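Local coordinates for protein pollen receptor-like kinase 3 (PDB 5WLS) that probably serves as a leucine-rich-repeat receptor-like kinase of pollen, with an extracellular domain structurally similar to those of the SERK family of co-receptors, at residues 35-38 and 42-45; 176-181 and 201-206; 61-66 and 86-91. All coordinates share one frame; numbering follows the deposited sequence.

Interaction 1 (35-38 and 42-45)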
ATOM      1  N   ILE A  35       6.358 -16.944  -1.586  1.00 50.73           N
ATOM      2  CA  ILE A  35       5.635 -16.798  -2.839  1.00 49.49           C
ATOM      3  C   ILE A  35       4.333 -17.572  -2.844  1.00 45.43           C
ATOM      4  O   ILE A  35       4.255 -18.705  -2.360  1.00 49.32           O
ATOM      5  CB  ILE A  35       6.530 -17.061  -4.054  1.00 59.86           C
ATOM      6  CG1 ILE A  35       7.398 -15.819  -3.984  1.00 60.59           C
ATOM      7  CG2 ILE A  35       5.767 -17.136  -5.390  1.00 73.77           C
ATOM      8  CD1 ILE A  35       8.382 -15.688  -5.145  1.00 53.67           C
ATOM      9  N   TYR A  36       3.309 -16.903  -3.355  1.00 48.47           N
ATOM     10  CA  TYR A  36       1.983 -17.450  -3.525  1.00 54.88           C
ATOM     11  C   TYR A  36       1.727 -17.652  -5.010  1.00 58.20           C
ATOM     12  O   TYR A  36       2.176 -16.873  -5.856  1.00 58.29           O
ATOM     13  CB  TYR A  36       0.931 -16.508  -2.937  1.00 54.35           C
ATOM     14  CG  TYR A  36       1.060 -16.255  -1.442  1.00 53.91           C
ATOM     15  CD1 TYR A  36       1.137 -17.310  -0.550  1.00 53.62           C
ATOM     16  CD2 TYR A  36       1.053 -14.957  -0.921  1.00 47.29           C
ATOM     17  CE1 TYR A  36       1.243 -17.097   0.807  1.00 47.76           C
ATOM     18  CE2 TYR A  36       1.152 -14.737   0.442  1.00 45.64           C
ATOM     19  CZ  TYR A  36       1.247 -15.812   1.301  1.00 48.05           C
ATOM     20  OH  TYR A  36       1.348 -15.607   2.658  1.00 50.58           O
ATOM     21  N   CYS A  37       0.987 -18.703  -5.316  1.00 59.61           N
ATOM     22  CA  CYS A  37       0.734 -19.082  -6.694  1.00 59.61           C
ATOM     23  C   CYS A  37      -0.734 -19.420  -6.848  1.00 55.61           C
ATOM     24  O   CYS A  37      -1.307 -20.131  -6.008  1.00 56.58           O
ATOM     25  CB  CYS A  37       1.598 -20.282  -7.125  1.00 59.33           C
ATOM     26  SG  CYS A  37       3.356 -19.923  -7.269  1.00 64.86           S
ATOM     27  N   GLN A  38      -1.342 -18.878  -7.906  1.00 60.58           N
ATOM     28  CA  GLN A  38      -2.635 -19.348  -8.357  1.00 68.30           C
ATOM     29  C   GLN A  38      -2.468 -20.729  -8.962  1.00 75.75           C
ATOM     30  O   GLN A  38      -1.662 -20.947  -9.886  1.00 74.83           O
ATOM     31  CB  GLN A  38      -3.255 -18.377  -9.368  1.00 74.85           C
ATOM     32  CG  GLN A  38      -4.372 -17.523  -8.786  1.00 84.22           C
ATOM     33  CD  GLN A  38      -4.665 -16.312  -9.639  1.00 89.72           C
ATOM     34  OE1 GLN A  38      -4.844 -16.421 -10.851  1.00 95.08           O
ATOM     35  NE2 GLN A  38      -4.716 -15.143  -9.008  1.00 80.11           N
ATOM     36  N   THR A  42       0.949 -20.447 -11.440  1.00 70.34           N
ATOM     37  CA  THR A  42       1.440 -19.116 -11.775  1.00 64.37           C
ATOM     38  C   THR A  42       1.557 -18.247 -10.528  1.00 65.38           C
ATOM     39  O   THR A  42       0.839 -18.440  -9.553  1.00 65.67           O
ATOM     40  CB  THR A  42       0.532 -18.436 -12.809  1.00 64.60           C
ATOM     41  OG1 THR A  42       1.090 -17.171 -13.186  1.00 72.27           O
ATOM     42  CG2 THR A  42      -0.867 -18.234 -12.251  1.00 64.73           C
ATOM     43  N   VAL A  43       2.486 -17.297 -10.559  1.00 60.25           N
ATOM     44  CA  VAL A  43       2.773 -16.478  -9.386  1.00 54.08           C
ATOM     45  C   VAL A  43       1.706 -15.398  -9.245  1.00 56.25           C
ATOM     46  O   VAL A  43       1.393 -14.686 -10.206  1.00 60.35           O
ATOM     47  CB  VAL A  43       4.179 -15.867  -9.482  1.00 51.86           C
ATOM     48  CG1 VAL A  43       4.380 -14.816  -8.401  1.00 49.69           C
ATOM     49  CG2 VAL A  43       5.233 -16.958  -9.368  1.00 47.88           C
ATOM     50  N   SER A  44       1.147 -15.273  -8.038  1.00 53.54           N
ATOM     51  CA  SER A  44       0.074 -14.323  -7.755  1.00 51.01           C
ATOM     52  C   SER A  44       0.356 -13.390  -6.582  1.00 51.22           C
ATOM     53  O   SER A  44      -0.327 -12.360  -6.455  1.00 53.34           O
ATOM     54  CB  SER A  44      -1.240 -15.070  -7.485  1.00 47.84           C
ATOM     55  OG  SER A  44      -1.089 -15.982  -6.411  1.00 48.95           O
ATOM     56  N   GLY A  45       1.323 -13.703  -5.731  1.00 42.54           N
ATOM     57  CA  GLY A  45       1.647 -12.843  -4.607  1.00 42.71           C
ATOM     58  C   GLY A  45       3.103 -12.968  -4.227  1.00 41.29           C
ATOM     59  O   GLY A  45       3.736 -14.005  -4.446  1.00 42.24           O
TER
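The carbonyl oxygen of Y36 receives two consecutive backbone N-H groups, those of S44 and G45, the signature of a classic beta bulge. S44 N lies 2.9 Å from Y36 O in a nearly straight bond (176°); G45 N, at 3.3 Å from the same Y36 O, is more bent (155°). Both donors approach from one face of the carbonyl plane. S44 OG, held between its own backbone N and carbonyl carbon (chi1 57°), adds a weak third bond to Y36 O. Around the bulge the antiparallel pairing slips by one residue: Y36 N bonds to G45 O at 3.1 Å, while Q38 and T42 pair at the other end through T42 N and Q38 O.

The two sheet faces differ in chemistry. On one, the edge of the Y36 ring comes up to G45 CA, where no side chain intervenes, and its hydroxyl reaches on to H47. Farther along, Q38 CB meets T42 CG2 at 3.7 Å. On the other, V43 CG2 touches I35 CG2 at 4.0 Å and C37 SG at 4.1 Å, and that sulfur is bonded to C28. Cutting V43 back to an alanine removes both methyls, and is likely to leave I35 CG2 and the C37 sulfur without their apolar neighbour.

This hairpin starts the long sheet of the leucine-rich-repeat domain, in its N-terminal capping region. Chemically, one carbonyl, Y36 O, takes both amides of the bulge, so the N-H groups of S44 and G45 both find an acceptor despite the shift in register, while sulfur and branched aliphatic carbons pack together on the opposite face.

Interaction 2 (176-181 and 201-206); sequences GEIPIT and SPLNIE
With CG1 of I178 beside its own backbone N (chi1 -78°) and the chain extended beyond it, the CD1 methyl is carried to S201, whose OG likewise stands beside its backbone N (chi1 -50°). The serine side chain thus lies against the aliphatic branch, S201 CB 3.4 Å from I178 CD1. The separation of S201 OG from the same methyl, 3.0 Å, is too short for comfortable packing, and its exact value is doubtful. Past the serine, CD1 borders P202 CD at 4.3 Å and L203 CD1 at 4.4 Å, a loose apolar fringe.

Polar linkage is left to one water. It donates to I178 O and accepts from S201 N, each at 2.8 Å, thus joining two backbones whose CA atoms are 5.0 Å apart at this point. Direct backbone bonds are made just before S201, where C199 bonds to both G176 and I178. I178 also packs on F192 and L198.

G176 to P179 spell the Gly-x-Ile-Pro signature of plant-type leucine-rich repeats. Here that isoleucine packs on the segment spanned by the C199–C207 disulfide, as in the cysteine-paired C-terminal caps that close such solenoids.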
ATOM      1  N   GLY A 176      -7.990  19.684   7.466  1.00 48.69           N
ATOM      2  CA  GLY A 176      -9.315  20.259   7.323  1.00 60.97           C
ATOM      3  C   GLY A 176     -10.421  19.663   8.171  1.00 54.06           C
ATOM      4  O   GLY A 176     -10.168  18.965   9.156  1.00 47.54           O
ATOM      5  N   GLU A 177     -11.663  19.958   7.797  1.00 53.94           N
ATOM      6  CA  GLU A 177     -12.798  19.216   8.320  1.00 48.48           C
ATOM      7  C   GLU A 177     -12.705  17.780   7.829  1.00 46.47           C
ATOM      8  O   GLU A 177     -12.394  17.535   6.658  1.00 46.15           O
ATOM      9  CB  GLU A 177     -14.106  19.842   7.837  1.00 45.75           C
ATOM     10  CG  GLU A 177     -15.362  19.130   8.326  1.00 52.23           C
ATOM     11  CD  GLU A 177     -16.603  19.546   7.561  1.00 60.88           C
ATOM     12  OE1 GLU A 177     -17.578  20.004   8.192  1.00 60.86           O
ATOM     13  OE2 GLU A 177     -16.566  19.488   6.312  1.00 74.65           O
ATOM     14  N   ILE A 178     -12.953  16.826   8.713  1.00 41.87           N
ATOM     15  CA  ILE A 178     -13.016  15.446   8.225  1.00 43.54           C
ATOM     16  C   ILE A 178     -14.218  15.305   7.297  1.00 49.91           C
ATOM     17  O   ILE A 178     -15.334  15.712   7.666  1.00 46.23           O
ATOM     18  CB  ILE A 178     -13.085  14.462   9.390  1.00 45.33           C
ATOM     19  CG1 ILE A 178     -11.692  14.302   9.998  1.00 52.95           C
ATOM     20  CG2 ILE A 178     -13.628  13.114   8.929  1.00 41.03           C
ATOM     21  CD1 ILE A 178     -11.632  13.353  11.145  1.00 52.40           C
ATOM     22  N   PRO A 179     -14.037  14.775   6.089  1.00 48.96           N
ATOM     23  CA  PRO A 179     -15.141  14.736   5.121  1.00 49.02           C
ATOM     24  C   PRO A 179     -16.322  13.939   5.656  1.00 50.59           C
ATOM     25  O   PRO A 179     -16.162  12.833   6.177  1.00 49.10           O
ATOM     26  CB  PRO A 179     -14.511  14.060   3.896  1.00 50.59           C
ATOM     27  CG  PRO A 179     -13.036  14.275   4.055  1.00 52.47           C
ATOM     28  CD  PRO A 179     -12.789  14.229   5.531  1.00 51.35           C
ATOM     29  N   ILE A 180     -17.521  14.516   5.533  1.00 51.02           N
ATOM     30  CA  ILE A 180     -18.714  13.807   5.973  1.00 48.95           C
ATOM     31  C   ILE A 180     -19.036  12.630   5.060  1.00 42.20           C
ATOM     32  O   ILE A 180     -19.788  11.733   5.461  1.00 47.81           O
ATOM     33  CB  ILE A 180     -19.924  14.756   6.080  1.00 50.01           C
ATOM     34  CG1 ILE A 180     -20.323  15.298   4.707  1.00 51.08           C
ATOM     35  CG2 ILE A 180     -19.634  15.890   7.056  1.00 43.45           C
ATOM     36  CD1 ILE A 180     -21.640  16.042   4.714  1.00 56.22           C
ATOM     37  N   THR A 181     -18.500  12.612   3.834  1.00 35.52           N
ATOM     38  CA  THR A 181     -18.558  11.400   3.019  1.00 40.86           C
ATOM     39  C   THR A 181     -17.964  10.206   3.756  1.00 48.40           C
ATOM     40  O   THR A 181     -18.362   9.061   3.506  1.00 46.97           O
ATOM     41  CB  THR A 181     -17.842  11.614   1.684  1.00 46.72           C
ATOM     42  OG1 THR A 181     -16.623  12.333   1.895  1.00 49.98           O
ATOM     43  CG2 THR A 181     -18.731  12.414   0.735  1.00 44.98           C
ATOM     44  N   SER A 201     -15.868  15.781  12.243  1.00 65.97           N
ATOM     45  CA  SER A 201     -15.332  14.456  12.523  1.00 67.17           C
ATOM     46  C   SER A 201     -16.211  13.541  13.361  1.00 57.94           C
ATOM     47  O   SER A 201     -17.347  13.884  13.708  1.00 57.04           O
ATOM     48  CB  SER A 201     -13.995  14.602  13.252  1.00 79.14           C
ATOM     49  OG  SER A 201     -13.130  15.499  12.593  1.00 87.75           O
ATOM     50  N   PRO A 202     -15.721  12.326  13.641  1.00 54.71           N
ATOM     51  CA  PRO A 202     -16.070  11.661  14.904  1.00 44.67           C
ATOM     52  C   PRO A 202     -15.329  12.235  16.106  1.00 49.12           C
ATOM     53  O   PRO A 202     -15.764  12.004  17.242  1.00 60.17           O
ATOM     54  CB  PRO A 202     -15.667  10.197  14.655  1.00 37.61           C
ATOM     55  CG  PRO A 202     -14.665  10.261  13.539  1.00 40.71           C
ATOM     56  CD  PRO A 202     -15.097  11.402  12.677  1.00 46.10           C
ATOM     57  N   LEU A 203     -14.220  12.946  15.896  1.00 31.05           N
ATOM     58  CA  LEU A 203     -13.603  13.719  16.967  1.00 46.09           C
ATOM     59  C   LEU A 203     -14.575  14.778  17.480  1.00 41.86           C
ATOM     60  O   LEU A 203     -15.408  15.307  16.738  1.00 47.23           O
ATOM     61  CB  LEU A 203     -12.306  14.369  16.494  1.00 52.37           C
ATOM     62  CG  LEU A 203     -11.306  13.506  15.719  1.00 66.54           C
ATOM     63  CD1 LEU A 203     -10.176  14.377  15.184  1.00 63.21           C
ATOM     64  CD2 LEU A 203     -10.774  12.366  16.575  1.00 82.09           C
ATOM     65  N   ASN A 204     -14.440  15.116  18.763  1.00 46.76           N
ATOM     66  CA  ASN A 204     -15.378  15.998  19.448  1.00 46.48           C
ATOM     67  C   ASN A 204     -14.993  17.467  19.364  1.00 48.74           C
ATOM     68  O   ASN A 204     -15.255  18.221  20.308  1.00 55.04           O
ATOM     69  CB  ASN A 204     -15.515  15.564  20.908  1.00 51.31           C
ATOM     70  CG  ASN A 204     -14.197  15.585  21.646  1.00 66.62           C
ATOM     71  OD1 ASN A 204     -13.147  15.792  21.040  1.00 72.60           O
ATOM     72  ND2 ASN A 204     -14.239  15.356  22.953  1.00 76.03           N
ATOM     73  N   ILE A 205     -14.390  17.899  18.259  1.00 50.70           N
ATOM     74  CA  ILE A 205     -13.933  19.276  18.110  1.00 58.25           C
ATOM     75  C   ILE A 205     -14.514  19.864  16.829  1.00 59.50           C
ATOM     76  O   ILE A 205     -14.215  19.385  15.728  1.00 58.65           O
ATOM     77  CB  ILE A 205     -12.399  19.376  18.096  1.00 65.29           C
ATOM     78  CG1 ILE A 205     -11.830  19.018  19.471  1.00 79.56           C
ATOM     79  CG2 ILE A 205     -11.961  20.776  17.712  1.00 62.59           C
ATOM     80  CD1 ILE A 205     -10.365  18.641  19.439  1.00 84.58           C
ATOM     81  N   GLU A 206     -15.356  20.885  16.977  1.00 57.94           N
ATOM     82  CA  GLU A 206     -15.668  21.797  15.885  1.00 60.30           C
ATOM     83  C   GLU A 206     -14.469  22.715  15.643  1.00 73.03           C
ATOM     84  O   GLU A 206     -13.792  23.106  16.598  1.00 91.86           O
ATOM     85  CB  GLU A 206     -16.911  22.611  16.249  1.00 57.59           C
ATOM     86  CG  GLU A 206     -18.216  21.835  16.153  1.00 58.26           C
ATOM     87  CD  GLU A 206     -19.387  22.590  16.752  1.00 65.22           C
ATOM     88  OE1 GLU A 206     -19.177  23.337  17.730  1.00 68.11           O
ATOM     89  OE2 GLU A 206     -20.520  22.431  16.248  1.00 60.47           O
TER
HETATM   90  O   HOH W   1     -17.007  15.043   9.802  1.00 34.17           O

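Interaction 3 (61-66 and 86-91); sequences DLKDLP and FKLPGL
K63 and L88 carry most of this contact, each covered by roughly 64 Å² of the opposite segment, with K87 next at 41 Å². L88 reaches across with one branch: its CD2 methyl lies 3.7 Å from K63 CG and just as far from K63 N, and also sits 3.8 Å from L62 C. The methyl thus rests on the peptide link between L62 and K63 rather than on a side chain alone, although L62 CB, at 4.0 Å from L88 CD2, adds an apolar flank. Having CG of L88 beside its own backbone N (chi1 -46°) helps direct the isobutyl group to this spot.

K63 takes part through its aliphatic carbons. Its CG passes 3.6 Å from K87 O, and its CD stands 3.9 Å from K87 CB, where the two lysine chains run at an oblique angle to each other. The two ammonium nitrogens, K63 NZ and K87 NZ, remain 5.6 Å apart and do not touch; the likely mild repulsion between them may be eased by E60, with which K63 forms a long, weak ion pair. The evidence therefore points to van der Waals packing between the segments: buried leucines on the inner part, lysine methylenes nearer the solvent.

The contact joins the end of the weakly bonded helix 59-63 to K87, in the 3-10 segment 86-87, and to L88, which opens the type I turn L88 to L91 before strand 93-95, so the connections before strands 70-72 and 93-95 meet away from the main sheet. L62 and L88 both also pack on I71 of strand 70-72, K87 and L88 touch I59 of helix 59-63, and helix 3-9 covers the other flank through contacts with D61, L62 and L65.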
ATOM      1  N   ASP A  61      10.204  -5.379 -13.516  1.00 65.51           N
ATOM      2  CA  ASP A  61      10.334  -6.805 -13.227  1.00 66.12           C
ATOM      3  C   ASP A  61       8.997  -7.406 -12.808  1.00 65.22           C
ATOM      4  O   ASP A  61       8.631  -8.499 -13.255  1.00 74.40           O
ATOM      5  CB  ASP A  61      11.385  -7.032 -12.139  1.00 68.49           C
ATOM      6  CG  ASP A  61      12.780  -6.645 -12.587  1.00 73.96           C
ATOM      7  OD1 ASP A  61      13.055  -6.703 -13.803  1.00 77.47           O
ATOM      8  OD2 ASP A  61      13.605  -6.290 -11.720  1.00 76.91           O
ATOM      9  N   LEU A  62       8.251  -6.706 -11.949  1.00 51.67           N
ATOM     10  CA  LEU A  62       6.983  -7.243 -11.465  1.00 51.18           C
ATOM     11  C   LEU A  62       5.890  -7.195 -12.524  1.00 56.60           C
ATOM     12  O   LEU A  62       4.896  -7.919 -12.401  1.00 63.37           O
ATOM     13  CB  LEU A  62       6.520  -6.486 -10.218  1.00 55.33           C
ATOM     14  CG  LEU A  62       7.456  -6.379  -9.011  1.00 50.54           C
ATOM     15  CD1 LEU A  62       6.786  -5.580  -7.901  1.00 47.88           C
ATOM     16  CD2 LEU A  62       7.881  -7.752  -8.509  1.00 42.74           C
ATOM     17  N   LYS A  63       6.043  -6.362 -13.558  1.00 54.21           N
ATOM     18  CA  LYS A  63       5.079  -6.352 -14.651  1.00 61.00           C
ATOM     19  C   LYS A  63       5.138  -7.623 -15.483  1.00 64.70           C
ATOM     20  O   LYS A  63       4.156  -7.955 -16.155  1.00 67.15           O
ATOM     21  CB  LYS A  63       5.306  -5.141 -15.558  1.00 58.94           C
ATOM     22  CG  LYS A  63       4.680  -3.851 -15.055  1.00 67.29           C
ATOM     23  CD  LYS A  63       5.193  -2.651 -15.834  1.00 71.20           C
ATOM     24  CE  LYS A  63       4.495  -2.525 -17.182  1.00 70.85           C
ATOM     25  NZ  LYS A  63       4.873  -1.270 -17.891  1.00 67.63           N
ATOM     26  N   ASP A  64       6.261  -8.339 -15.453  1.00 61.47           N
ATOM     27  CA  ASP A  64       6.397  -9.571 -16.215  1.00 72.09           C
ATOM     28  C   ASP A  64       5.753 -10.771 -15.520  1.00 73.12           C
ATOM     29  O   ASP A  64       5.865 -11.892 -16.028  1.00 81.72           O
ATOM     30  CB  ASP A  64       7.877  -9.845 -16.501  1.00 77.21           C
ATOM     31  CG  ASP A  64       8.523  -8.779 -17.350  1.00 76.56           C
ATOM     32  OD1 ASP A  64       7.809  -8.114 -18.129  1.00 77.15           O
ATOM     33  OD2 ASP A  64       9.756  -8.602 -17.227  1.00 72.64           O
ATOM     34  N   LEU A  65       5.082 -10.563 -14.375  1.00 69.73           N
ATOM     35  CA  LEU A  65       4.199 -11.546 -13.755  1.00 64.63           C
ATOM     36  C   LEU A  65       2.761 -11.155 -14.046  1.00 65.74           C
ATOM     37  O   LEU A  65       2.221 -10.256 -13.384  1.00 67.32           O
ATOM     38  CB  LEU A  65       4.434 -11.632 -12.244  1.00 59.48           C
ATOM     39  CG  LEU A  65       5.860 -11.785 -11.737  1.00 58.97           C
ATOM     40  CD1 LEU A  65       5.940 -11.632 -10.227  1.00 59.21           C
ATOM     41  CD2 LEU A  65       6.167 -13.249 -12.098  1.00 59.85           C
ATOM     42  N   PRO A  66       2.085 -11.815 -14.992  1.00 63.53           N
ATOM     43  CA  PRO A  66       0.788 -11.302 -15.456  1.00 60.41           C
ATOM     44  C   PRO A  66      -0.365 -11.540 -14.505  1.00 62.11           C
ATOM     45  O   PRO A  66      -1.390 -10.862 -14.644  1.00 61.00           O
ATOM     46  CB  PRO A  66       0.571 -12.052 -16.781  1.00 62.92           C
ATOM     47  CG  PRO A  66       1.310 -13.326 -16.608  1.00 56.74           C
ATOM     48  CD  PRO A  66       2.522 -12.992 -15.762  1.00 53.22           C
ATOM     49  N   PHE A  86       1.051   1.561  -9.688  1.00 39.82           N
ATOM     50  CA  PHE A  86      -0.072   1.648 -10.613  1.00 49.16           C
ATOM     51  C   PHE A  86       0.207   0.996 -11.960  1.00 53.24           C
ATOM     52  O   PHE A  86      -0.723   0.836 -12.756  1.00 60.18           O
ATOM     53  CB  PHE A  86      -0.463   3.112 -10.825  1.00 49.85           C
ATOM     54  CG  PHE A  86       0.681   3.994 -11.232  1.00 54.31           C
ATOM     55  CD1 PHE A  86       1.389   4.711 -10.283  1.00 52.91           C
ATOM     56  CD2 PHE A  86       1.042   4.116 -12.566  1.00 45.98           C
ATOM     57  CE1 PHE A  86       2.438   5.530 -10.654  1.00 49.33           C
ATOM     58  CE2 PHE A  86       2.092   4.930 -12.941  1.00 45.25           C
ATOM     59  CZ  PHE A  86       2.790   5.639 -11.985  1.00 47.24           C
ATOM     60  N   LYS A  87       1.455   0.624 -12.237  1.00 53.59           N
ATOM     61  CA  LYS A  87       1.794  -0.087 -13.460  1.00 54.50           C
ATOM     62  C   LYS A  87       1.426  -1.563 -13.409  1.00 61.07           C
ATOM     63  O   LYS A  87       1.528  -2.250 -14.431  1.00 60.35           O
ATOM     64  CB  LYS A  87       3.282   0.086 -13.746  1.00 47.84           C
ATOM     65  CG  LYS A  87       3.653   1.460 -14.278  1.00 52.01           C
ATOM     66  CD  LYS A  87       5.091   1.783 -13.917  1.00 49.18           C
ATOM     67  CE  LYS A  87       5.793   2.643 -14.964  1.00 58.22           C
ATOM     68  NZ  LYS A  87       5.007   3.788 -15.500  1.00 66.95           N
ATOM     69  N   LEU A  88       0.990  -2.062 -12.258  1.00 58.90           N
ATOM     70  CA  LEU A  88       0.530  -3.435 -12.147  1.00 55.96           C
ATOM     71  C   LEU A  88      -0.989  -3.441 -12.170  1.00 64.98           C
ATOM     72  O   LEU A  88      -1.615  -3.060 -11.168  1.00 59.87           O
ATOM     73  CB  LEU A  88       1.059  -4.071 -10.866  1.00 50.18           C
ATOM     74  CG  LEU A  88       2.547  -3.779 -10.669  1.00 46.24           C
ATOM     75  CD1 LEU A  88       3.025  -4.095  -9.259  1.00 48.12           C
ATOM     76  CD2 LEU A  88       3.351  -4.555 -11.697  1.00 49.15           C
ATOM     77  N   PRO A  89      -1.625  -3.861 -13.267  1.00 71.96           N
ATOM     78  CA  PRO A  89      -3.061  -3.593 -13.441  1.00 72.01           C
ATOM     79  C   PRO A  89      -4.001  -4.427 -12.576  1.00 62.37           C
ATOM     80  O   PRO A  89      -5.071  -3.944 -12.192  1.00 61.72           O
ATOM     81  CB  PRO A  89      -3.281  -3.882 -14.933  1.00 79.38           C
ATOM     82  CG  PRO A  89      -2.214  -4.873 -15.291  1.00 75.32           C
ATOM     83  CD  PRO A  89      -1.022  -4.506 -14.451  1.00 72.70           C
ATOM     84  N   GLY A  90      -3.629  -5.658 -12.250  1.00 54.43           N
ATOM     85  CA  GLY A  90      -4.494  -6.514 -11.460  1.00 55.37           C
ATOM     86  C   GLY A  90      -4.187  -6.504  -9.979  1.00 60.16           C
ATOM     87  O   GLY A  90      -4.601  -7.416  -9.261  1.00 66.54           O
ATOM     88  N   LEU A  91      -3.463  -5.498  -9.501  1.00 52.17           N
ATOM     89  CA  LEU A  91      -3.046  -5.519  -8.108  1.00 44.01           C
ATOM     90  C   LEU A  91      -4.252  -5.302  -7.208  1.00 45.01           C
ATOM     91  O   LEU A  91      -5.049  -4.383  -7.425  1.00 42.05           O
ATOM     92  CB  LEU A  91      -1.986  -4.448  -7.852  1.00 47.76           C
ATOM     93  CG  LEU A  91      -1.234  -4.575  -6.527  1.00 52.53           C
ATOM     94  CD1 LEU A  91      -0.176  -5.655  -6.637  1.00 50.35           C
ATOM     95  CD2 LEU A  91      -0.572  -3.256  -6.168  1.00 60.03           C
TER

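From the N terminus, interaction 1 closes first, as a hairpin with three residues between its segments in the capping region. Interaction 3 follows, its two segments separated by 19 residues that include strands 70-72 and 79-80, so it ties the connection leading into strand 70-72 to the one leading into strand 93-95. Interaction 2 comes last, again across 19 residues, and fastens the loop leading into helix 180-183 to the C-terminal tail beyond strand 189-191. The three loops run in series, neither nesting nor crossing. Interactions 1 and 3 are neighbours, centres 13 Å apart, and meet where V43 CG1 lies 4.0 Å from L65 CD1. Interaction 2 lies at the far end of the solenoid, its centre 41 Å from that of interaction 1.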